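PDB 2Y3M: protein transport protein HOFQ from Aggregatibacter actinomycetemcomitans, which binds DNA through its extra-membranous domains and, as a competence secretin, probably takes part in DNA uptake across the outer membrane. Local coordinates for residues Q23-A27 with H28-L32; P153-V156 with R157-K161. All coordinates share one frame; numbering follows the deposited sequence.

Contact 1 (Q23-A27 with H28-L32); sequences QLALA and HNTNL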
loop_
_atom_site.group_PDB
_atom_site.type_symbol
_atom_site.label_atom_id
_atom_site.label_comp_id
_atom_site.label_asym_id
_atom_site.label_seq_id
_atom_site.Cartn_x
_atom_site.Cartn_y
_atom_site.Cartn_z
ATOM N N GLN B 23 -14.803 3.930 5.743
ATOM C CA GLN B 23 -14.726 4.257 7.162
ATOM C C GLN B 23 -13.718 5.381 7.436
ATOM O O GLN B 23 -14.043 6.350 8.123
ATOM C CB GLN B 23 -14.383 3.011 7.982
ATOM C CG GLN B 23 -15.514 2.005 8.119
ATOM C CD GLN B 23 -16.472 2.326 9.259
ATOM O OE1 GLN B 23 -16.893 3.471 9.440
ATOM N NE2 GLN B 23 -16.830 1.305 10.028
ATOM N N LEU B 24 -12.505 5.254 6.892
ATOM C CA LEU B 24 -11.462 6.272 7.084
ATOM C C LEU B 24 -11.666 7.521 6.228
ATOM O O LEU B 24 -10.968 8.522 6.406
ATOM C CB LEU B 24 -10.053 5.689 6.880
ATOM C CG LEU B 24 -9.309 5.227 8.146
ATOM C CD1 LEU B 24 -8.127 4.322 7.805
ATOM C CD2 LEU B 24 -8.849 6.411 9.012
ATOM N N ALA B 25 -12.621 7.453 5.301
ATOM C CA ALA B 25 -13.045 8.619 4.531
ATOM C C ALA B 25 -14.078 9.417 5.326
ATOM O O ALA B 25 -13.993 10.643 5.410
ATOM C CB ALA B 25 -13.611 8.203 3.178
ATOM N N LEU B 26 -15.040 8.710 5.919
ATOM C CA LEU B 26 -16.080 9.341 6.730
ATOM C C LEU B 26 -15.511 10.078 7.941
ATOM O O LEU B 26 -16.009 11.146 8.306
ATOM C CB LEU B 26 -17.128 8.313 7.176
ATOM C CG LEU B 26 -18.181 7.863 6.157
ATOM C CD1 LEU B 26 -18.990 6.693 6.708
ATOM C CD2 LEU B 26 -19.101 9.013 5.737
ATOM N N ALA B 27 -14.461 9.511 8.539
ATOM C CA ALA B 27 -13.850 10.050 9.760
ATOM C C ALA B 27 -13.229 11.438 9.578
ATOM O O ALA B 27 -13.161 12.221 10.528
ATOM C CB ALA B 27 -12.820 9.073 10.324
ATOM N N HIS B 28 -12.776 11.739 8.366
ATOM C CA HIS B 28 -12.244 13.068 8.069
ATOM C C HIS B 28 -13.239 13.911 7.268
ATOM O O HIS B 28 -12.882 14.970 6.745
ATOM C CB HIS B 28 -10.898 12.975 7.337
ATOM C CG HIS B 28 -9.864 12.173 8.068
ATOM N ND1 HIS B 28 -9.571 10.866 7.742
ATOM C CD2 HIS B 28 -9.059 12.491 9.110
ATOM C CE1 HIS B 28 -8.628 10.414 8.551
ATOM N NE2 HIS B 28 -8.300 11.381 9.389
ATOM N N ASN B 29 -14.488 13.446 7.196
ATOM C CA ASN B 29 -15.533 14.108 6.416
ATOM C C ASN B 29 -15.137 14.198 4.937
ATOM O O ASN B 29 -15.342 15.217 4.273
ATOM C CB ASN B 29 -15.834 15.494 7.003
ATOM C CG ASN B 29 -17.245 15.964 6.717
ATOM O OD1 ASN B 29 -18.164 15.163 6.536
ATOM N ND2 ASN B 29 -17.428 17.277 6.695
ATOM N N THR B 30 -14.547 13.116 4.444
ATOM C CA THR B 30 -14.058 13.033 3.081
ATOM C C THR B 30 -14.998 12.162 2.263
ATOM O O THR B 30 -15.306 11.038 2.650
ATOM C CB THR B 30 -12.623 12.452 3.046
ATOM O OG1 THR B 30 -11.720 13.381 3.652
ATOM C CG2 THR B 30 -12.165 12.168 1.620
ATOM N N ASN B 31 -15.475 12.698 1.145
ATOM C CA ASN B 31 -16.238 11.897 0.194
ATOM C C ASN B 31 -15.306 10.965 -0.597
ATOM O O ASN B 31 -14.210 11.367 -0.993
ATOM C CB ASN B 31 -17.055 12.791 -0.742
ATOM C CG ASN B 31 -18.038 12.006 -1.594
ATOM O OD1 ASN B 31 -18.500 10.932 -1.207
ATOM N ND2 ASN B 31 -18.366 12.546 -2.760
ATOM N N LEU B 32 -15.738 9.721 -0.799
ATOM C CA LEU B 32 -14.931 8.722 -1.507
ATOM C C LEU B 32 -15.672 8.099 -2.691
ATOM O O LEU B 32 -16.753 7.533 -2.531
ATOM C CB LEU B 32 -14.464 7.630 -0.539
ATOM C CG LEU B 32 -13.687 6.445 -1.117
ATOM C CD1 LEU B 32 -12.264 6.838 -1.535
ATOM C CD2 LEU B 32 -13.659 5.295 -0.126
#

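Contact 2 (P153-V156 with R157-K161); sequences PRSV and RNIKK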
loop_
_atom_site.group_PDB
_atom_site.type_symbol
_atom_site.label_atom_id
_atom_site.label_comp_id
_atom_site.label_asym_id
_atom_site.label_seq_id
_atom_site.Cartn_x
_atom_site.Cartn_y
_atom_site.Cartn_z
ATOM N N PRO B 153 8.483 -41.385 8.343
ATOM C CA PRO B 153 8.197 -41.474 9.781
ATOM C C PRO B 153 9.373 -41.179 10.729
ATOM O O PRO B 153 9.190 -40.502 11.742
ATOM C CB PRO B 153 7.673 -42.911 9.960
ATOM C CG PRO B 153 7.946 -43.610 8.670
ATOM C CD PRO B 153 7.981 -42.562 7.616
ATOM N N ARG B 154 10.563 -41.676 10.410
ATOM C CA ARG B 154 11.731 -41.438 11.266
ATOM C C ARG B 154 12.111 -39.951 11.305
ATOM O O ARG B 154 12.477 -39.421 12.363
ATOM C CB ARG B 154 12.909 -42.309 10.829
ATOM C CG ARG B 154 14.121 -42.229 11.743
ATOM C CD ARG B 154 15.026 -43.449 11.595
ATOM N NE ARG B 154 15.076 -43.922 10.214
ATOM C CZ ARG B 154 15.804 -43.371 9.245
ATOM N NH1 ARG B 154 16.576 -42.318 9.492
ATOM N NH2 ARG B 154 15.757 -43.880 8.024
ATOM N N SER B 155 11.999 -39.290 10.151
ATOM C CA SER B 155 12.209 -37.851 10.046
ATOM C C SER B 155 11.248 -37.067 10.950
ATOM O O SER B 155 11.690 -36.227 11.739
ATOM C CB SER B 155 12.072 -37.403 8.596
ATOM O OG SER B 155 12.343 -36.020 8.467
ATOM N N VAL B 156 9.948 -37.350 10.852
ATOM C CA VAL B 156 8.958 -36.689 11.700
ATOM C C VAL B 156 9.330 -36.863 13.174
ATOM O O VAL B 156 9.357 -35.888 13.931
ATOM C CB VAL B 156 7.505 -37.199 11.437
ATOM C CG1 VAL B 156 6.529 -36.674 12.499
ATOM C CG2 VAL B 156 7.037 -36.804 10.040
ATOM N N ARG B 157 9.631 -38.104 13.555
ATOM C CA ARG B 157 9.970 -38.486 14.927
ATOM C C ARG B 157 11.102 -37.649 15.537
ATOM O O ARG B 157 10.944 -37.072 16.612
ATOM C CB ARG B 157 10.340 -39.978 14.976
ATOM C CG ARG B 157 10.734 -40.473 16.350
ATOM C CD ARG B 157 11.509 -41.782 16.278
ATOM N NE ARG B 157 11.824 -42.319 17.606
ATOM C CZ ARG B 157 12.943 -42.059 18.283
ATOM N NH1 ARG B 157 13.871 -41.261 17.767
ATOM N NH2 ARG B 157 13.135 -42.601 19.483
ATOM N N ASN B 158 12.240 -37.599 14.850
ATOM C CA ASN B 158 13.422 -36.915 15.358
ATOM C C ASN B 158 13.326 -35.386 15.345
ATOM O O ASN B 158 13.906 -34.718 16.202
ATOM C CB ASN B 158 14.663 -37.379 14.603
ATOM C CG ASN B 158 14.924 -38.860 14.776
ATOM O OD1 ASN B 158 14.565 -39.454 15.800
ATOM N ND2 ASN B 158 15.552 -39.468 13.773
ATOM N N ILE B 159 12.601 -34.842 14.375
ATOM C CA ILE B 159 12.424 -33.397 14.297
ATOM C C ILE B 159 11.436 -32.944 15.361
ATOM O O ILE B 159 11.636 -31.910 15.999
ATOM C CB ILE B 159 12.009 -32.947 12.891
ATOM C CG1 ILE B 159 13.169 -33.173 11.925
ATOM C CG2 ILE B 159 11.601 -31.471 12.883
ATOM C CD1 ILE B 159 12.748 -33.259 10.496
ATOM N N LYS B 160 10.393 -33.742 15.571
ATOM C CA LYS B 160 9.462 -33.532 16.671
ATOM C C LYS B 160 10.228 -33.522 17.998
ATOM O O LYS B 160 9.969 -32.691 18.867
ATOM C CB LYS B 160 8.376 -34.615 16.659
ATOM C CG LYS B 160 7.263 -34.434 17.670
ATOM C CD LYS B 160 6.119 -35.407 17.411
ATOM C CE LYS B 160 5.234 -35.528 18.637
ATOM N NZ LYS B 160 3.991 -36.288 18.354
ATOM N N LYS B 161 11.183 -34.433 18.142
ATOM C CA LYS B 161 12.021 -34.456 19.331
ATOM C C LYS B 161 12.908 -33.212 19.411
ATOM O O LYS B 161 13.008 -32.585 20.462
ATOM C CB LYS B 161 12.847 -35.745 19.402
ATOM C CG LYS B 161 12.035 -36.963 19.848
ATOM C CD LYS B 161 12.840 -38.260 19.750
ATOM C CE LYS B 161 13.722 -38.477 20.965
ATOM N NZ LYS B 161 12.922 -38.822 22.183
#

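Contact 1 (Q23-A27 with H28-L32)
The carbonyl oxygen of Ala25 takes two backbone N-H groups from the residues that follow the helix. Thr30 N reaches Ala25 O at 2.7 Å, tilted 30° from the carbonyl plane, while His28 N gives the same oxygen a weak bond. Asn29 N closes the inner turn on Leu26 O at 3.0 Å, standing well above that carbonyl's plane instead of on a lone pair. Together the Thr30 and Asn29 bonds form a Schellman motif that ends helix 18-26: Asn29, with a positive phi of 59°, is the C-prime residue, and a type I turn spans Leu26 to Asn29. His28 adds a side-chain bond to this cap. Its CG lies beside its own backbone N (chi1 -56°), which swings the ring back along the helix and lets ND1 meet Leu24 O at 3.0 Å, almost in line with the C=O bond, at the ring's edge and tilted a little out of its plane. The ring edge continues past the carbonyl, with CE1 4.0 Å from Leu24 CD2, and NE2 has a weak bond to Lys60 on helix 51-63. Past the turn, strand 31-36 folds back so that Leu32 CB packs on Ala25 CB at 3.9 Å. Thr30 CB lies 3.3 Å from Ala25 O, and the OG1 of this buried residue is hydrogen-bonded to Ser57 and Asn48.

Contact 2 (P153-V156 with R157-K161)
The first two turns of helix 153-166, in the secretin short domain, are built on regular i to i+4 bonds. Arg157 N to Pro153 O (3.0 Å) starts the series, and Lys160 N to Val156 O (2.9 Å) lies three residues further on. Arg154 and Asn158 leave the helix on one flank and extend alongside each other; Arg154 CG comes 3.7 Å from Asn158 ND2. The amide's other end faces Arg157, whose NH1 donates to Asn158 OD1 at 2.8 Å, within the guanidinium plane and close to the carbonyl axis, though bent at the hydrogen (137°). Lys161 CD lies over one face of that guanidinium, toward its rim. Elsewhere Ile159 CG1 stands beside its own backbone N (chi1 -68°), carrying CD1 back over the preceding turn to 3.4 Å from Ser155 O and 3.5 Å from Ser155 OG. That hydroxyl is hydrogen-bonded to Asp151, while Val156 and Ile159 pack against the sheet, on Ala108 and Ile149 respectively. The single bent bond from Arg157 to Asn158 probably limits the turning of the guanidinium only loosely, and the cationic donor probably polarises the amide, drawing electron density toward OD1.

From the N terminus the chain runs along strand 6-14 into helix 18-26, and contact 1 closes the tight turn that passes it to strand 31-36 of the two-stranded sheet. Strand 42-48 pairs with 31-36, the chain continues through helix 51-63, and strand 67-76 leads back to the five-stranded sheet, where it neighbours strand 6-14. Contact 2 comes after strand 146-151 and closes no loop beyond successive helical turns within helix 153-166, which packs on that sheet. The contacts follow in series, neither nesting nor crossing. The centres of contact 1 and contact 2 are about 54 Å apart, on opposite sides of the chain's centre.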